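Glycosyltransferase (Streptomyces halstedii, PDB 3WAD) belongs to the GT-B class of glycosyltransferases, enzymes built from two Rossmann-like domains that face each other across a cleft. Local coordinates at residues Val7-Ser12 against Ile33-Asp38; Asp114-Ala119 against Pro137-Ala142; Phe152-Trp157 against Ala207-Trp212; Arg225-Asn230 against Pro400-Thr405. One frame throughout, in Å; residues are numbered along the deposited sequence.

Interactions 1, 2 and 3 belong to the N-terminal Rossmann-like half of the chain, and interaction 4 joins the far end of the chain back to that half. Interactions 1 and 2 are neighbours: Ala34 CB meets Leu115 CD1 at 3.4 Å, although their centres lie about 16 Å apart. Interactions 3 and 4 also touch, Val208 O lying 3.2 Å from His226 CB, with centres about 14 Å apart. Interaction 1 stays clear of interaction 3 by about 6 Å between nearest atoms. The centre of interaction 3 sits at the domain interface, about 8 Å from the chain's centre, whereas that of interaction 2 lies about 24 Å from it. Interactions 2 and 4 both reach the second subunit.

Interaction 1 of 4, residues Val7-Ser12 against Ile33-Asp38; sequences VFANRS and IASHPD
Ser35 and Val7 are joined by a short hydrogen bond: the hydroxyl OG of Ser35 donates to Val7 O at 2.6 Å, arriving tilted from the carbonyl plane. OG makes this reach because it stands anti to the backbone N of its own residue (chi1 -170°), pointing across to the chain that leaves strand 2-6. Ser35 OG is also bonded to Asn39 ND2, which helps fix the hydroxyl's rotation. One step back, Val7 N donates to Ala34 O at 3.2 Å, and Val7 CG1 rests loosely on Ile33 CG2 at 4.3 Å.

His36 takes over next. Its CG lies beside the backbone N (chi1 -45°), bringing the ring edge-on to the backbone of Phe8 and Ala9. ND1 accepts a weak, bent bond from Ala9 N at 3.1 Å, and Phe8 CA lies in the ring plane, 3.7 Å from CE1.

Farther out, the methyl CB of Ala9 presses on Asp38 OD1 at 3.3 Å. The Asp38 carboxylate is gripped by the backbone N atoms of Leu57 and Asn58, while a water donates to both Asp38 OD2 and Ala9 O. Asn10 then N-caps helix 11-16. Here two adjacent parallel strands run out into their loops at the carboxyl edge of the sheet, as in the first beta-alpha-beta unit of a Rossmann-like domain.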
loop_
_atom_site.group_PDB
_atom_site.type_symbol
_atom_site.label_atom_id
_atom_site.label_comp_id
_atom_site.label_asym_id
_atom_site.label_seq_id
_atom_site.Cartn_x
_atom_site.Cartn_y
_atom_site.Cartn_z
ATOM N N VAL B 7 -7.529 0.404 -14.319
ATOM C CA VAL B 7 -6.470 -0.243 -15.107
ATOM C C VAL B 7 -7.050 -1.577 -15.592
ATOM O O VAL B 7 -7.787 -2.237 -14.826
ATOM C CB VAL B 7 -5.137 -0.350 -14.297
ATOM C CG1 VAL B 7 -5.345 -1.186 -13.054
ATOM C CG2 VAL B 7 -4.021 -1.009 -15.129
ATOM N N PHE B 8 -6.770 -1.981 -16.848
ATOM C CA PHE B 8 -7.162 -3.316 -17.302
ATOM C C PHE B 8 -6.433 -4.419 -16.456
ATOM O O PHE B 8 -5.453 -4.115 -15.791
ATOM C CB PHE B 8 -6.989 -3.532 -18.827
ATOM C CG PHE B 8 -5.550 -3.684 -19.266
ATOM C CD1 PHE B 8 -5.020 -4.963 -19.526
ATOM C CD2 PHE B 8 -4.681 -2.572 -19.321
ATOM C CE1 PHE B 8 -3.613 -5.118 -19.883
ATOM C CE2 PHE B 8 -3.320 -2.692 -19.703
ATOM C CZ PHE B 8 -2.787 -3.960 -20.006
ATOM N N ALA B 9 -6.928 -5.678 -16.470
ATOM C CA ALA B 9 -6.373 -6.732 -15.602
ATOM C C ALA B 9 -5.010 -7.223 -16.053
ATOM O O ALA B 9 -4.862 -8.162 -16.879
ATOM C CB ALA B 9 -7.401 -7.925 -15.392
ATOM N N ASN B 10 -3.978 -6.570 -15.516
ATOM C CA ASN B 10 -2.600 -6.879 -15.869
ATOM C C ASN B 10 -1.798 -6.418 -14.695
ATOM O O ASN B 10 -1.861 -5.224 -14.374
ATOM C CB ASN B 10 -2.130 -6.071 -17.107
ATOM C CG ASN B 10 -0.644 -6.340 -17.448
ATOM O OD1 ASN B 10 0.287 -5.754 -16.893
ATOM N ND2 ASN B 10 -0.440 -7.230 -18.378
ATOM N N ARG B 11 -1.014 -7.301 -14.106
ATOM C CA ARG B 11 -0.302 -6.959 -12.898
ATOM C C ARG B 11 0.736 -5.840 -13.067
ATOM O O ARG B 11 0.922 -5.055 -12.125
ATOM C CB ARG B 11 0.360 -8.195 -12.267
ATOM C CG ARG B 11 0.646 -8.124 -10.755
ATOM C CD ARG B 11 0.768 -9.585 -10.182
ATOM N NE ARG B 11 1.206 -10.500 -11.239
ATOM C CZ ARG B 11 0.439 -11.405 -11.859
ATOM N NH1 ARG B 11 -0.841 -11.584 -11.521
ATOM N NH2 ARG B 11 0.963 -12.150 -12.833
ATOM N N SER B 12 1.470 -5.853 -14.171
ATOM C CA SER B 12 2.499 -4.828 -14.474
ATOM C C SER B 12 1.846 -3.446 -14.582
ATOM O O SER B 12 2.369 -2.508 -14.076
ATOM C CB SER B 12 3.204 -5.126 -15.830
ATOM O OG SER B 12 3.941 -6.323 -15.638
ATOM N N ILE B 33 -9.623 1.304 -6.832
ATOM C CA ILE B 33 -8.951 0.743 -8.029
ATOM C C ILE B 33 -9.938 -0.158 -8.752
ATOM O O ILE B 33 -10.313 -1.262 -8.230
ATOM C CB ILE B 33 -7.597 -0.088 -7.722
ATOM C CG1 ILE B 33 -6.737 0.625 -6.659
ATOM C CG2 ILE B 33 -6.844 -0.498 -9.059
ATOM C CD1 ILE B 33 -6.170 2.049 -7.111
ATOM N N ALA B 34 -10.363 0.273 -9.928
ATOM C CA ALA B 34 -11.359 -0.514 -10.631
ATOM C C ALA B 34 -10.613 -1.269 -11.686
ATOM O O ALA B 34 -9.833 -0.662 -12.429
ATOM C CB ALA B 34 -12.433 0.446 -11.294
ATOM N N SER B 35 -10.897 -2.569 -11.808
ATOM C CA SER B 35 -10.261 -3.411 -12.797
ATOM C C SER B 35 -11.152 -4.631 -12.966
ATOM O O SER B 35 -12.128 -4.825 -12.166
ATOM C CB SER B 35 -8.822 -3.753 -12.325
ATOM O OG SER B 35 -8.005 -4.382 -13.309
ATOM N N HIS B 36 -10.900 -5.427 -14.000
ATOM C CA HIS B 36 -11.590 -6.726 -14.149
ATOM C C HIS B 36 -11.423 -7.622 -12.917
ATOM O O HIS B 36 -10.475 -7.476 -12.151
ATOM C CB HIS B 36 -11.166 -7.489 -15.413
ATOM C CG HIS B 36 -11.089 -6.639 -16.658
ATOM N ND1 HIS B 36 -10.029 -5.798 -16.921
ATOM C CD2 HIS B 36 -11.918 -6.547 -17.733
ATOM C CE1 HIS B 36 -10.203 -5.216 -18.091
ATOM N NE2 HIS B 36 -11.333 -5.660 -18.615
ATOM N N PRO B 37 -12.382 -8.537 -12.712
ATOM C CA PRO B 37 -12.385 -9.392 -11.498
ATOM C C PRO B 37 -11.089 -10.161 -11.312
ATOM O O PRO B 37 -10.614 -10.300 -10.153
ATOM C CB PRO B 37 -13.576 -10.333 -11.728
ATOM C CG PRO B 37 -14.512 -9.573 -12.650
ATOM C CD PRO B 37 -13.636 -8.645 -13.482
ATOM N N ASP B 38 -10.467 -10.595 -12.418
ATOM C CA ASP B 38 -9.214 -11.307 -12.317
ATOM C C ASP B 38 -8.039 -10.459 -11.845
ATOM O O ASP B 38 -6.959 -10.993 -11.625
ATOM C CB ASP B 38 -8.842 -12.110 -13.622
ATOM C CG ASP B 38 -8.883 -11.280 -14.888
ATOM O OD1 ASP B 38 -9.681 -10.321 -15.028
ATOM O OD2 ASP B 38 -8.088 -11.600 -15.786
HETATM O O HOH W 1 -6.117 -10.551 -17.246
#

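Interaction 2 of 4, residues Asp114-Ala119 against Pro137-Ala142; sequences DLVAHA and PIAAEA
Ala139 is where the two helices come closest, its methyl group wedged among Leu115, Val116 and Ala119. Leu115 has CG anti to its backbone nitrogen (chi1 -171°), so the branch reaches across and touches Ala139 CB with CG at 3.7 Å and with CD2 almost as near. A turn later, Ala119 CB lies 4.1 Å from Ala139 CB and also leans on the carbonyl oxygen of Ala139. With only a methyl on Ala139, the backbones can approach closely: the CA atoms of Val116 and Ala139 are just 4.3 Å apart.

Segments 114-119 and 137-141 of the two helices run roughly parallel, their axes crossing at -29° and 8.4 Å apart, and strand 126-130 links helices 109-122 and 135-141 along the chain. This is the helical layer of a Rossmann-like domain lying on its parallel sheet. Leu115 and Ala119 reach strand 2-6 below, while Pro137 and Ala140 turn to strands 126-130 and 147-150.

Val116 forms the outer flank, away from the sheet. Its two methyls split the work: CG2 lies over Ala139 CA at 3.8 Å and more distantly against Ile138 CG2 at 4.1 Å, while CG1 meets the methyl of the partly exposed Ala142 at 3.8 Å. His191, from a loop, packs on both Val116 and Ile138. Asp114 and Ala117 take no part in this contact; they are partly exposed and lie against Arg240 of the second subunit, and Glu141 directs its carboxylate to His147 instead.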
loop_
_atom_site.group_PDB
_atom_site.type_symbol
_atom_site.label_atom_id
_atom_site.label_comp_id
_atom_site.label_asym_id
_atom_site.label_seq_id
_atom_site.Cartn_x
_atom_site.Cartn_y
_atom_site.Cartn_z
ATOM N N ASP B 114 -20.089 -1.000 -16.395
ATOM C CA ASP B 114 -19.829 -1.098 -14.938
ATOM C C ASP B 114 -19.048 0.043 -14.446
ATOM O O ASP B 114 -19.336 0.542 -13.361
ATOM C CB ASP B 114 -19.083 -2.382 -14.493
ATOM C CG ASP B 114 -19.929 -3.616 -14.630
ATOM O OD1 ASP B 114 -21.000 -3.516 -15.288
ATOM O OD2 ASP B 114 -19.513 -4.700 -14.119
ATOM N N LEU B 115 -17.992 0.460 -15.151
ATOM C CA LEU B 115 -17.245 1.635 -14.610
ATOM C C LEU B 115 -18.072 2.974 -14.635
ATOM O O LEU B 115 -17.931 3.798 -13.732
ATOM C CB LEU B 115 -15.862 1.852 -15.285
ATOM C CG LEU B 115 -14.913 2.887 -14.667
ATOM C CD1 LEU B 115 -14.341 2.390 -13.313
ATOM C CD2 LEU B 115 -13.720 3.158 -15.608
ATOM N N VAL B 116 -18.813 3.210 -15.721
ATOM C CA VAL B 116 -19.734 4.401 -15.763
ATOM C C VAL B 116 -20.755 4.398 -14.581
ATOM O O VAL B 116 -20.833 5.363 -13.802
ATOM C CB VAL B 116 -20.450 4.506 -17.080
ATOM C CG1 VAL B 116 -21.369 5.774 -17.074
ATOM C CG2 VAL B 116 -19.415 4.621 -18.262
ATOM N N ALA B 117 -21.454 3.269 -14.421
ATOM C CA ALA B 117 -22.368 3.076 -13.283
ATOM C C ALA B 117 -21.739 3.417 -11.965
ATOM O O ALA B 117 -22.364 4.137 -11.194
ATOM C CB ALA B 117 -22.966 1.677 -13.244
ATOM N N HIS B 118 -20.507 2.927 -11.683
ATOM C CA HIS B 118 -19.753 3.295 -10.462
ATOM C C HIS B 118 -19.395 4.769 -10.380
ATOM O O HIS B 118 -19.381 5.401 -9.272
ATOM C CB HIS B 118 -18.451 2.463 -10.327
ATOM C CG HIS B 118 -17.739 2.677 -9.020
ATOM N ND1 HIS B 118 -18.280 2.272 -7.824
ATOM C CD2 HIS B 118 -16.539 3.235 -8.717
ATOM C CE1 HIS B 118 -17.465 2.597 -6.836
ATOM N NE2 HIS B 118 -16.396 3.190 -7.347
ATOM N N ALA B 119 -18.988 5.328 -11.528
ATOM C CA ALA B 119 -18.653 6.778 -11.510
ATOM C C ALA B 119 -19.953 7.557 -11.164
ATOM O O ALA B 119 -19.898 8.452 -10.346
ATOM C CB ALA B 119 -17.953 7.294 -12.851
ATOM N N PRO B 137 -11.671 7.341 -19.510
ATOM C CA PRO B 137 -12.183 8.641 -19.970
ATOM C C PRO B 137 -13.706 8.650 -20.221
ATOM O O PRO B 137 -14.269 9.690 -20.051
ATOM C CB PRO B 137 -11.381 8.917 -21.276
ATOM C CG PRO B 137 -10.975 7.526 -21.790
ATOM C CD PRO B 137 -10.742 6.716 -20.490
ATOM N N ILE B 138 -14.317 7.560 -20.694
ATOM C CA ILE B 138 -15.790 7.467 -20.872
ATOM C C ILE B 138 -16.502 7.701 -19.500
ATOM O O ILE B 138 -17.400 8.635 -19.341
ATOM C CB ILE B 138 -16.185 6.137 -21.502
ATOM C CG1 ILE B 138 -15.434 5.938 -22.839
ATOM C CG2 ILE B 138 -17.712 5.984 -21.718
ATOM C CD1 ILE B 138 -15.739 7.030 -23.899
ATOM N N ALA B 139 -16.063 6.922 -18.493
ATOM C CA ALA B 139 -16.665 7.036 -17.171
ATOM C C ALA B 139 -16.525 8.477 -16.622
ATOM O O ALA B 139 -17.523 9.026 -16.106
ATOM C CB ALA B 139 -16.060 6.031 -16.206
ATOM N N ALA B 140 -15.342 9.092 -16.764
ATOM C CA ALA B 140 -15.041 10.416 -16.218
ATOM C C ALA B 140 -15.909 11.521 -16.778
ATOM O O ALA B 140 -16.213 12.488 -16.055
ATOM C CB ALA B 140 -13.593 10.823 -16.451
ATOM N N GLU B 141 -16.218 11.388 -18.058
ATOM C CA GLU B 141 -16.924 12.393 -18.806
ATOM C C GLU B 141 -18.439 12.247 -18.638
ATOM O O GLU B 141 -19.197 13.113 -19.024
ATOM C CB GLU B 141 -16.575 12.248 -20.289
ATOM C CG GLU B 141 -15.108 12.604 -20.515
ATOM C CD GLU B 141 -14.881 14.035 -20.893
ATOM O OE1 GLU B 141 -13.695 14.394 -21.183
ATOM O OE2 GLU B 141 -15.898 14.788 -20.919
ATOM N N ALA B 142 -18.879 11.116 -18.108
ATOM C CA ALA B 142 -20.266 10.964 -17.792
ATOM C C ALA B 142 -20.570 11.836 -16.570
ATOM O O ALA B 142 -21.703 12.097 -16.275
ATOM C CB ALA B 142 -20.569 9.502 -17.592
#

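Interaction 3 of 4, residues Phe152-Trp157 against Ala207-Trp212; sequences FGLDQW and AVAPPW
Val208 lies on the peptide that joins Phe152 to Gly153, the packing of a methyl on a backbone amide. Its CG2, placed between the backbone N and the carbonyl carbon of its own residue, comes within 3.6 Å of Phe152 C and equally near Gly153 N. The methyl thus rests on main chain rather than on a side chain. The apolar side-chain contact is a different pair: Leu154 starts out away from the opposite segment, but its CD2 swings back to Ala209 CB at 3.8 Å.

Polar bridging is done by a water. It donates to Gly153 O at 2.7 Å and accepts from Ala209 N at 3.0 Å, connecting the two loops where their backbones do not bond directly.

Further polar contacts tie segment 152-157 to its surroundings. Asp155, at the centre of an inverse gamma turn, uses OD1 both to cap helix 156-168 at Gly158 N and to make a salt bridge with Arg149. The backbone of Leu154 is held at both ends, its N by Asp345 OD1 and its O by Trp344 NE1, while its side chain packs on Tyr348 and Val349 of helix 346-355.

These loops follow the adjacent parallel strands 147-150 and 204-206, and with Trp344, Asp345 and helix 346-355 against them they form part of the interface between the two Rossmann-like domains, the place of the cleft in a GT-B fold.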
loop_
_atom_site.group_PDB
_atom_site.type_symbol
_atom_site.label_atom_id
_atom_site.label_comp_id
_atom_site.label_asym_id
_atom_site.label_seq_id
_atom_site.Cartn_x
_atom_site.Cartn_y
_atom_site.Cartn_z
ATOM N N PHE B 152 2.847 4.450 -18.765
ATOM C CA PHE B 152 3.489 3.288 -18.125
ATOM C C PHE B 152 4.860 3.065 -18.828
ATOM O O PHE B 152 5.594 2.100 -18.546
ATOM C CB PHE B 152 2.510 2.066 -18.246
ATOM C CG PHE B 152 2.207 1.708 -19.664
ATOM C CD1 PHE B 152 3.150 0.951 -20.407
ATOM C CD2 PHE B 152 1.059 2.168 -20.277
ATOM C CE1 PHE B 152 2.896 0.685 -21.762
ATOM C CE2 PHE B 152 0.818 1.938 -21.553
ATOM C CZ PHE B 152 1.734 1.184 -22.325
ATOM N N GLY B 153 5.231 3.991 -19.715
ATOM C CA GLY B 153 6.587 4.037 -20.344
ATOM C C GLY B 153 6.506 5.317 -21.163
ATOM O O GLY B 153 5.751 6.237 -20.821
ATOM N N LEU B 154 7.205 5.372 -22.286
ATOM C CA LEU B 154 6.992 6.465 -23.228
ATOM C C LEU B 154 5.618 6.540 -23.896
ATOM O O LEU B 154 4.873 5.561 -23.990
ATOM C CB LEU B 154 8.101 6.447 -24.306
ATOM C CG LEU B 154 9.583 6.343 -23.912
ATOM C CD1 LEU B 154 10.472 6.494 -25.208
ATOM C CD2 LEU B 154 10.072 7.305 -22.839
ATOM N N ASP B 155 5.253 7.733 -24.331
ATOM C CA ASP B 155 3.927 7.961 -24.877
ATOM C C ASP B 155 3.882 7.695 -26.396
ATOM O O ASP B 155 3.734 8.634 -27.181
ATOM C CB ASP B 155 3.469 9.384 -24.541
ATOM C CG ASP B 155 2.006 9.604 -24.821
ATOM O OD1 ASP B 155 1.197 8.652 -25.121
ATOM O OD2 ASP B 155 1.642 10.784 -24.711
ATOM N N GLN B 156 4.022 6.418 -26.793
ATOM C CA GLN B 156 3.964 6.037 -28.193
ATOM C C GLN B 156 2.667 6.519 -28.796
ATOM O O GLN B 156 2.610 6.955 -29.958
ATOM C CB GLN B 156 4.019 4.503 -28.330
ATOM C CG GLN B 156 5.314 3.850 -27.886
ATOM C CD GLN B 156 6.553 4.194 -28.736
ATOM O OE1 GLN B 156 6.545 5.121 -29.557
ATOM N NE2 GLN B 156 7.637 3.384 -28.547
ATOM N N TRP B 157 1.577 6.388 -28.027
ATOM C CA TRP B 157 0.261 6.647 -28.588
ATOM C C TRP B 157 0.127 8.137 -28.823
ATOM O O TRP B 157 -0.408 8.534 -29.858
ATOM C CB TRP B 157 -0.810 6.193 -27.580
ATOM C CG TRP B 157 -2.257 6.149 -28.047
ATOM C CD1 TRP B 157 -3.276 6.995 -27.661
ATOM C CD2 TRP B 157 -2.866 5.147 -28.895
ATOM N NE1 TRP B 157 -4.469 6.590 -28.241
ATOM C CE2 TRP B 157 -4.245 5.469 -29.001
ATOM C CE3 TRP B 157 -2.360 4.081 -29.648
ATOM C CZ2 TRP B 157 -5.152 4.696 -29.756
ATOM C CZ3 TRP B 157 -3.259 3.280 -30.402
ATOM C CH2 TRP B 157 -4.655 3.607 -30.448
ATOM N N ALA B 207 3.333 11.437 -16.716
ATOM C CA ALA B 207 4.455 10.630 -17.242
ATOM C C ALA B 207 5.171 9.846 -16.166
ATOM O O ALA B 207 5.348 10.371 -15.034
ATOM C CB ALA B 207 5.454 11.589 -17.975
ATOM N N VAL B 208 5.652 8.622 -16.475
ATOM C CA VAL B 208 6.453 7.922 -15.490
ATOM C C VAL B 208 7.943 7.891 -15.873
ATOM O O VAL B 208 8.788 7.563 -15.060
ATOM C CB VAL B 208 5.950 6.479 -15.305
ATOM C CG1 VAL B 208 4.553 6.466 -14.645
ATOM C CG2 VAL B 208 5.960 5.714 -16.655
ATOM N N ALA B 209 8.236 8.137 -17.131
ATOM C CA ALA B 209 9.609 8.175 -17.639
ATOM C C ALA B 209 10.140 9.643 -17.398
ATOM O O ALA B 209 9.355 10.611 -17.505
ATOM C CB ALA B 209 9.607 7.843 -19.151
ATOM N N PRO B 210 11.437 9.777 -17.046
ATOM C CA PRO B 210 12.113 11.096 -16.930
ATOM C C PRO B 210 12.072 11.912 -18.202
ATOM O O PRO B 210 12.120 11.351 -19.309
ATOM C CB PRO B 210 13.541 10.751 -16.572
ATOM C CG PRO B 210 13.522 9.280 -16.070
ATOM C CD PRO B 210 12.347 8.647 -16.745
ATOM N N PRO B 211 11.882 13.255 -18.048
ATOM C CA PRO B 211 11.700 14.158 -19.184
ATOM C C PRO B 211 12.839 13.998 -20.167
ATOM O O PRO B 211 12.610 14.020 -21.348
ATOM C CB PRO B 211 11.767 15.565 -18.537
ATOM C CG PRO B 211 11.041 15.368 -17.193
ATOM C CD PRO B 211 11.663 13.950 -16.765
ATOM N N TRP B 212 14.037 13.772 -19.701
ATOM C CA TRP B 212 15.209 13.705 -20.667
ATOM C C TRP B 212 15.121 12.561 -21.682
ATOM O O TRP B 212 15.798 12.609 -22.655
ATOM C CB TRP B 212 16.552 13.652 -19.952
ATOM C CG TRP B 212 16.809 12.394 -19.138
ATOM C CD1 TRP B 212 16.597 12.244 -17.789
ATOM C CD2 TRP B 212 17.378 11.174 -19.590
ATOM N NE1 TRP B 212 16.974 10.988 -17.389
ATOM C CE2 TRP B 212 17.449 10.303 -18.467
ATOM C CE3 TRP B 212 17.812 10.696 -20.861
ATOM C CZ2 TRP B 212 17.935 8.970 -18.557
ATOM C CZ3 TRP B 212 18.290 9.388 -20.947
ATOM C CH2 TRP B 212 18.378 8.547 -19.782
HETATM O O HOH W 2 6.200 8.382 -19.298
#

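Interaction 4 of 4, residues Arg225-Asn230 against Pro400-Thr405; sequences RHLPFN and PSLTET
Arg225 meets the start of helix 402-415 just at its capping box, where the last helix of this GT-B chain packs back on the N-terminal domain. Its backbone N donates to Pro400 O at 2.8 Å, nearly straight at 174°. The side chain leaves extended, bends at chi3 (64°) and lays one guanidinium face over Ser401: CA sits 3.7 Å above the plane, offset toward the rim, and NH2 approaches Ser401 CB at 3.5 Å. Beside this, Leu227 and Leu402 cross at about a right angle, with Leu227 CB 4.0 Å from Leu402 CD2, while Leu402 CD1 rests on Arg225 O.

A water forms the next shell, accepting from Arg225 NH2 at 2.6 Å and from Leu402 N, so it satisfies one amide of the first helical turn. NH1 of Arg225 is bonded to Asp397 O, which helps set the guanidinium orientation. Leu402 also packs on Ala23 of helix 18-27, and Arg225 touches Ala27 of the second subunit.

Behind these contacts the box holds Ser401 in place. Ser401 OG accepts from Glu404 N at 3.0 Å, and Glu404 OE2 answers with a weak bond from Ser401 N. Thr405 completes the turn through Ser401 O, which takes two donors from opposite faces of its carbonyl plane: Thr405 N at 3.0 Å and Thr405 OG1 at 2.9 Å.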
loop_
_atom_site.group_PDB
_atom_site.type_symbol
_atom_site.label_atom_id
_atom_site.label_comp_id
_atom_site.label_asym_id
_atom_site.label_seq_id
_atom_site.Cartn_x
_atom_site.Cartn_y
_atom_site.Cartn_z
ATOM N N ARG B 225 8.856 11.691 -10.013
ATOM C CA ARG B 225 9.903 10.786 -9.580
ATOM C C ARG B 225 9.222 9.402 -9.372
ATOM O O ARG B 225 8.924 8.982 -8.248
ATOM C CB ARG B 225 10.501 11.299 -8.281
ATOM C CG ARG B 225 11.761 10.536 -7.825
ATOM C CD ARG B 225 12.391 11.158 -6.637
ATOM N NE ARG B 225 11.466 11.089 -5.477
ATOM C CZ ARG B 225 11.488 11.894 -4.421
ATOM N NH1 ARG B 225 12.371 12.892 -4.361
ATOM N NH2 ARG B 225 10.605 11.729 -3.435
ATOM N N HIS B 226 9.056 8.684 -10.474
ATOM C CA HIS B 226 8.330 7.429 -10.517
ATOM C C HIS B 226 8.867 6.408 -9.564
ATOM O O HIS B 226 10.023 6.046 -9.606
ATOM C CB HIS B 226 8.307 6.886 -11.965
ATOM C CG HIS B 226 7.471 5.662 -12.141
ATOM N ND1 HIS B 226 6.208 5.531 -11.589
ATOM C CD2 HIS B 226 7.739 4.492 -12.787
ATOM C CE1 HIS B 226 5.708 4.355 -11.945
ATOM N NE2 HIS B 226 6.620 3.705 -12.657
ATOM N N LEU B 227 8.002 5.945 -8.687
ATOM C CA LEU B 227 8.405 4.883 -7.756
ATOM C C LEU B 227 8.025 3.455 -8.398
ATOM O O LEU B 227 6.860 3.221 -8.767
ATOM C CB LEU B 227 7.861 5.120 -6.330
ATOM C CG LEU B 227 8.561 4.405 -5.159
ATOM C CD1 LEU B 227 7.918 4.884 -3.894
ATOM C CD2 LEU B 227 8.205 2.879 -5.285
ATOM N N PRO B 228 9.056 2.591 -8.650
ATOM C CA PRO B 228 8.878 1.242 -9.239
ATOM C C PRO B 228 8.389 0.303 -8.194
ATOM O O PRO B 228 9.116 -0.015 -7.275
ATOM C CB PRO B 228 10.285 0.843 -9.696
ATOM C CG PRO B 228 11.235 1.734 -9.103
ATOM C CD PRO B 228 10.467 2.904 -8.393
ATOM N N PHE B 229 7.106 -0.039 -8.235
ATOM C CA PHE B 229 6.562 -0.974 -7.239
ATOM C C PHE B 229 6.909 -2.374 -7.750
ATOM O O PHE B 229 6.440 -2.775 -8.849
ATOM C CB PHE B 229 5.027 -0.841 -7.095
ATOM C CG PHE B 229 4.408 -1.858 -6.129
ATOM C CD1 PHE B 229 4.849 -1.931 -4.831
ATOM C CD2 PHE B 229 3.369 -2.696 -6.541
ATOM C CE1 PHE B 229 4.300 -2.838 -3.927
ATOM C CE2 PHE B 229 2.808 -3.623 -5.659
ATOM C CZ PHE B 229 3.291 -3.697 -4.321
ATOM N N ASN B 230 7.661 -3.106 -6.949
ATOM C CA ASN B 230 8.076 -4.457 -7.303
ATOM C C ASN B 230 7.152 -5.624 -6.893
ATOM O O ASN B 230 7.392 -6.793 -7.283
ATOM C CB ASN B 230 9.546 -4.656 -6.893
ATOM C CG ASN B 230 10.447 -3.587 -7.518
ATOM O OD1 ASN B 230 10.236 -3.151 -8.692
ATOM N ND2 ASN B 230 11.384 -3.099 -6.733
ATOM N N PRO B 400 9.579 15.646 -9.449
ATOM C CA PRO B 400 8.671 15.914 -8.331
ATOM C C PRO B 400 8.263 14.637 -7.548
ATOM O O PRO B 400 7.948 13.584 -8.140
ATOM C CB PRO B 400 7.474 16.580 -8.960
ATOM C CG PRO B 400 7.847 16.912 -10.400
ATOM C CD PRO B 400 9.072 16.103 -10.753
ATOM N N SER B 401 8.339 14.754 -6.231
ATOM C CA SER B 401 8.080 13.705 -5.302
ATOM C C SER B 401 6.644 13.249 -5.489
ATOM O O SER B 401 5.838 13.963 -6.089
ATOM C CB SER B 401 8.264 14.258 -3.884
ATOM O OG SER B 401 7.082 14.931 -3.530
ATOM N N LEU B 402 6.271 12.082 -4.959
ATOM C CA LEU B 402 4.847 11.718 -5.065
ATOM C C LEU B 402 3.900 12.690 -4.314
ATOM O O LEU B 402 2.797 12.954 -4.783
ATOM C CB LEU B 402 4.577 10.242 -4.627
ATOM C CG LEU B 402 4.600 9.107 -5.683
ATOM C CD1 LEU B 402 5.444 9.496 -6.828
ATOM C CD2 LEU B 402 5.225 7.880 -5.026
ATOM N N THR B 403 4.306 13.164 -3.134
ATOM C CA THR B 403 3.527 14.173 -2.405
ATOM C C THR B 403 3.289 15.464 -3.256
ATOM O O THR B 403 2.146 15.835 -3.473
ATOM C CB THR B 403 4.233 14.535 -1.112
ATOM O OG1 THR B 403 4.460 13.320 -0.387
ATOM C CG2 THR B 403 3.351 15.402 -0.274
ATOM N N GLU B 404 4.342 16.046 -3.839
ATOM C CA GLU B 404 4.160 17.131 -4.826
ATOM C C GLU B 404 3.191 16.762 -5.970
ATOM O O GLU B 404 2.430 17.596 -6.502
ATOM C CB GLU B 404 5.485 17.424 -5.505
ATOM C CG GLU B 404 6.550 18.122 -4.741
ATOM C CD GLU B 404 7.743 18.455 -5.656
ATOM O OE1 GLU B 404 7.566 19.180 -6.734
ATOM O OE2 GLU B 404 8.841 17.966 -5.305
ATOM N N THR B 405 3.240 15.496 -6.412
ATOM C CA THR B 405 2.384 15.066 -7.523
ATOM C C THR B 405 0.918 14.963 -7.121
ATOM O O THR B 405 -0.001 15.287 -7.921
ATOM C CB THR B 405 2.853 13.688 -8.108
ATOM O OG1 THR B 405 4.232 13.830 -8.544
ATOM C CG2 THR B 405 1.974 13.345 -9.217
HETATM O O HOH W 3 8.341 10.414 -3.737
#